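Long-range contacts in EscD/YscD/HrpQ family type III secretion system inner membrane ring protein (Pseudomonas aeruginosa, PDB 6UID), which probably forms, with its cytoplasmic domain, part of the inner-membrane ring through which the type III secretion basal body meets its sorting platform: residues Glu42-Val47 against Cys90-Trp95; Val26-Asp31 against Leu49-Asp54. All blocks are in the same frame, centred on the assembly; numbering follows the deposited sequence.

Interaction 1 of 2, residues Glu42-Val47 against Cys90-Trp95; sequences EGIAAV and CGPLRW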
# COMPACT_ATOMS: atom_id res chain seq x y z
N GLU A 42 -3.41 5.35 13.20
CA GLU A 42 -4.64 4.82 13.76
C GLU A 42 -5.25 3.83 12.79
O GLU A 42 -5.36 4.10 11.59
CB GLU A 42 -5.62 5.97 13.99
CG GLU A 42 -6.90 5.57 14.72
CD GLU A 42 -6.63 5.13 16.15
OE1 GLU A 42 -5.67 5.64 16.76
OE2 GLU A 42 -7.39 4.28 16.66
N GLY A 43 -5.65 2.66 13.30
CA GLY A 43 -6.31 1.67 12.48
C GLY A 43 -5.40 0.70 11.76
O GLY A 43 -5.89 -0.10 10.96
N ILE A 44 -4.10 0.77 11.99
CA ILE A 44 -3.17 -0.18 11.37
C ILE A 44 -3.13 -1.46 12.20
O ILE A 44 -2.74 -1.44 13.38
CB ILE A 44 -1.77 0.42 11.26
CG1 ILE A 44 -1.75 1.64 10.34
CG2 ILE A 44 -0.78 -0.65 10.79
CD1 ILE A 44 -2.02 1.33 8.85
N ALA A 45 -3.41 -2.59 11.56
CA ALA A 45 -3.40 -3.88 12.23
C ALA A 45 -1.97 -4.36 12.50
O ALA A 45 -1.01 -3.90 11.88
CB ALA A 45 -4.14 -4.92 11.39
N ALA A 46 -1.86 -5.32 13.42
CA ALA A 46 -0.56 -5.90 13.75
C ALA A 46 0.19 -6.35 12.50
O ALA A 46 1.38 -6.02 12.31
CB ALA A 46 -0.74 -7.08 14.71
N VAL A 47 -0.51 -7.08 11.62
CA VAL A 47 -0.09 -7.30 10.24
C VAL A 47 -1.20 -6.75 9.36
O VAL A 47 -2.31 -7.31 9.30
CB VAL A 47 0.20 -8.77 9.92
CG1 VAL A 47 0.62 -8.94 8.47
CG2 VAL A 47 1.30 -9.30 10.84
N CYS A 90 -4.85 0.77 1.65
CA CYS A 90 -5.38 -0.35 2.42
C CYS A 90 -5.87 0.29 3.73
O CYS A 90 -5.07 0.51 4.64
CB CYS A 90 -4.33 -1.42 2.63
SG CYS A 90 -5.02 -2.97 3.22
N GLY A 91 -7.12 0.75 3.72
CA GLY A 91 -7.61 1.52 4.84
C GLY A 91 -6.78 2.78 5.04
O GLY A 91 -6.56 3.55 4.09
N PRO A 92 -6.27 3.01 6.25
CA PRO A 92 -5.49 4.23 6.49
C PRO A 92 -4.20 4.30 5.70
O PRO A 92 -3.68 5.39 5.50
CB PRO A 92 -5.21 4.19 8.00
CG PRO A 92 -5.45 2.80 8.42
CD PRO A 92 -6.41 2.18 7.46
N LEU A 93 -3.66 3.17 5.25
CA LEU A 93 -2.36 3.17 4.62
C LEU A 93 -2.45 3.63 3.17
O LEU A 93 -3.29 3.13 2.40
CB LEU A 93 -1.77 1.77 4.65
CG LEU A 93 -0.44 1.57 3.93
CD1 LEU A 93 0.65 2.33 4.62
CD2 LEU A 93 -0.13 0.09 3.87
N ARG A 94 -1.61 4.60 2.80
CA ARG A 94 -1.46 5.03 1.41
C ARG A 94 0.01 4.90 1.03
O ARG A 94 0.89 5.37 1.77
CB ARG A 94 -1.94 6.47 1.21
CG ARG A 94 -3.37 6.71 1.67
CD ARG A 94 -4.20 7.53 0.66
NE ARG A 94 -3.84 8.94 0.59
CZ ARG A 94 -4.51 9.85 -0.11
NH1 ARG A 94 -4.09 11.11 -0.10
NH2 ARG A 94 -5.61 9.52 -0.83
N TRP A 95 0.28 4.27 -0.10
CA TRP A 95 1.66 4.00 -0.48
C TRP A 95 1.77 3.86 -1.99
O TRP A 95 0.77 3.70 -2.70
CB TRP A 95 2.17 2.73 0.20
CG TRP A 95 1.45 1.45 -0.17
CD1 TRP A 95 0.24 1.02 0.29
CD2 TRP A 95 1.93 0.42 -1.04
NE1 TRP A 95 -0.06 -0.20 -0.24
CE2 TRP A 95 0.97 -0.60 -1.05
CE3 TRP A 95 3.09 0.26 -1.80
CZ2 TRP A 95 1.13 -1.76 -1.81
CZ3 TRP A 95 3.26 -0.90 -2.54
CH2 TRP A 95 2.27 -1.89 -2.57
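Pro-92 meets the loop 42-47 with the CG corner of its ring, and most of the 150 Å² buried between the segments belongs to it and to Ile-44. Pro-92 CG, displaced by the C-gamma endo pucker, lies 3.4 Å from Glu-42 O and 3.8 Å from Ile-44 CD1, so one ring carbon touches both a backbone oxygen and a methyl group. Pro-92 CB also faces the same oxygen, at 3.6 Å from Glu-42 O. Ile-44 reaches across with its longer branch: CG1 stands anti to the carbonyl carbon (chi1 -63°), and the second torsion of -68° carries CD1 past the proline ring at a slant. The same methyl continues inward to Leu-93 CB, 4.2 Å from Ile-44 CD1, and so spans from the partly exposed proline to the buried Leu-93. Between Glu-42 and Ile-44, Gly-43 CA is 6.6 Å from Pro-92 CA.

The proline occupies a corner of the type II' turn Cys-90 to Leu-93, which joins strands 88-90 and 93-98 and is closed by backbone bonds in both directions between its end residues. His-48 bridges the two parts by its ring, hydrogen-bonded to Ala-45 N and Cys-90 O. Across the segments themselves the contact is van der Waals; the fit of shapes probably governs this direct touch, while the polar tie runs through His-48.

Interaction 2 of 2, residues Val26-Asp31 against Leu49-Asp54; sequences VALGSD and LVLEVD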
# COMPACT_ATOMS: atom_id res chain seq x y z
N VAL A 26 7.24 -9.30 2.39
CA VAL A 26 7.27 -8.02 3.11
C VAL A 26 5.93 -7.85 3.82
O VAL A 26 4.90 -7.67 3.17
CB VAL A 26 7.53 -6.84 2.17
CG1 VAL A 26 7.55 -5.52 2.97
CG2 VAL A 26 8.84 -7.02 1.41
N ALA A 27 5.96 -7.87 5.15
CA ALA A 27 4.78 -7.63 5.96
C ALA A 27 4.85 -6.21 6.50
O ALA A 27 5.89 -5.77 7.00
CB ALA A 27 4.70 -8.63 7.11
N LEU A 28 3.75 -5.49 6.39
CA LEU A 28 3.63 -4.13 6.89
C LEU A 28 2.58 -4.13 7.99
O LEU A 28 1.51 -4.72 7.83
CB LEU A 28 3.18 -3.20 5.78
CG LEU A 28 4.05 -3.10 4.53
CD1 LEU A 28 3.72 -4.20 3.54
CD2 LEU A 28 3.88 -1.74 3.88
N GLY A 29 2.87 -3.47 9.11
CA GLY A 29 1.92 -3.49 10.21
C GLY A 29 2.45 -2.76 11.42
O GLY A 29 3.58 -2.25 11.43
N SER A 30 1.66 -2.79 12.49
CA SER A 30 2.01 -2.05 13.70
C SER A 30 2.75 -2.88 14.73
O SER A 30 3.22 -2.29 15.72
CB SER A 30 0.74 -1.50 14.35
OG SER A 30 -0.15 -2.55 14.66
N ASP A 31 2.87 -4.19 14.56
CA ASP A 31 3.53 -5.06 15.53
C ASP A 31 4.96 -5.32 15.07
O ASP A 31 5.16 -6.05 14.08
CB ASP A 31 2.77 -6.38 15.64
CG ASP A 31 3.38 -7.33 16.66
OD1 ASP A 31 4.45 -7.01 17.23
OD2 ASP A 31 2.78 -8.41 16.87
N LEU A 49 -0.78 -5.56 5.89
CA LEU A 49 -0.64 -5.84 4.47
C LEU A 49 0.59 -6.72 4.29
O LEU A 49 1.60 -6.53 4.96
CB LEU A 49 -0.46 -4.51 3.73
CG LEU A 49 -0.32 -4.56 2.21
CD1 LEU A 49 -1.57 -5.12 1.59
CD2 LEU A 49 -0.04 -3.15 1.67
N VAL A 50 0.49 -7.73 3.42
CA VAL A 50 1.59 -8.61 3.10
C VAL A 50 1.76 -8.63 1.60
O VAL A 50 0.79 -8.89 0.86
CB VAL A 50 1.37 -10.04 3.62
CG1 VAL A 50 2.60 -10.88 3.39
CG2 VAL A 50 1.04 -10.03 5.08
N LEU A 51 2.98 -8.37 1.15
CA LEU A 51 3.38 -8.39 -0.24
C LEU A 51 4.46 -9.44 -0.47
O LEU A 51 5.20 -9.83 0.44
CB LEU A 51 4.00 -7.04 -0.62
CG LEU A 51 3.17 -5.81 -0.27
CD1 LEU A 51 3.99 -4.56 -0.52
CD2 LEU A 51 1.88 -5.80 -1.07
N GLU A 52 4.57 -9.88 -1.72
CA GLU A 52 5.67 -10.72 -2.18
C GLU A 52 6.40 -9.93 -3.25
O GLU A 52 5.79 -9.52 -4.25
CB GLU A 52 5.17 -12.05 -2.74
CG GLU A 52 6.30 -12.97 -3.20
N VAL A 53 7.69 -9.70 -3.03
CA VAL A 53 8.52 -8.86 -3.89
C VAL A 53 9.56 -9.72 -4.59
O VAL A 53 10.25 -10.53 -3.95
CB VAL A 53 9.21 -7.75 -3.06
CG1 VAL A 53 10.09 -6.86 -3.95
CG2 VAL A 53 8.20 -6.92 -2.27
N ASP A 54 9.71 -9.54 -5.89
CA ASP A 54 10.81 -10.16 -6.61
C ASP A 54 11.31 -9.19 -7.67
O ASP A 54 10.79 -8.08 -7.81
CB ASP A 54 10.41 -11.54 -7.13
CG ASP A 54 9.20 -11.49 -8.01
OD1 ASP A 54 9.14 -10.58 -8.87
OD2 ASP A 54 8.31 -12.36 -7.85
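Leu-28 N donates to Leu-49 O over 2.8 Å, the shortest of four backbone bonds between strands 26-29 and 49-54, and does so nearly along the C=O axis (C=O...N angle 167°). Leu-49 O also receives a CA-H...O contact from Ala-27 CA and lies 3.5 Å from Leu-28 CD1, so a donor, a weaker CH contact and a methyl crowd round it. The return bond of this pair, Leu-49 N to Leu-28 O, is longer at 3.1 Å and more bent, at 154° about the hydrogen. Val-26 and Leu-51 form the second hydrogen-bonded pair, with both bonds nearly straight; Ala-27 and Val-50 form the non-hydrogen-bonded pair between, their CA atoms 4.4 Å apart. The strands run antiparallel.

Side chains alternate accordingly. Leu-28 CG is turned anti to the carbonyl carbon (chi1 -59°), which brings CD1 across the strand gap to within 4.1 Å of Leu-51 CD1 and 4.2 Å of Leu-49 CB. Farther along, Val-26 CG2 meets Val-53 CG2 at 3.7 Å, methyl against methyl. Ala-27 CB and Val-50 CG2 pair more loosely on the reverse face, 4.4 Å apart.

Strand 24-29 lies between 37-38, parallel to it, and 49-54, which is flanked in turn by the antiparallel strand 57-63. The leucine face packs on the other sheet of the domain, consistent with an FHA-like fold: Leu-28 touches Phe-9 of strand 5-9, while Leu-49 and Leu-51 touch Trp-95 of strand 93-98.

Overall arrangement
Interaction 2 is a buried pairing within one sheet, fixed by four backbone hydrogen bonds, three of them nearly straight, and lined with aliphatic side chains; interaction 1 is a smaller surface contact, between a loop and the turn that leads into strand 93-98 of the other sheet, and rests on van der Waals contact without a direct hydrogen bond. The centres of interaction 1 and interaction 2 are about 11 Å apart, and their segments alternate along the chain. Ser-30, just beyond strand 26-29, joins them through the loop 42-47: Ser-30 N lies 3.0 Å from Ala-45 O, and Ser-30 OG 3.1 Å from Ile-44 O, both probable hydrogen bonds. A second junction is packing alone: Trp-95 NE1 lies 3.5 Å from Leu-49 CD2, between the two sheets.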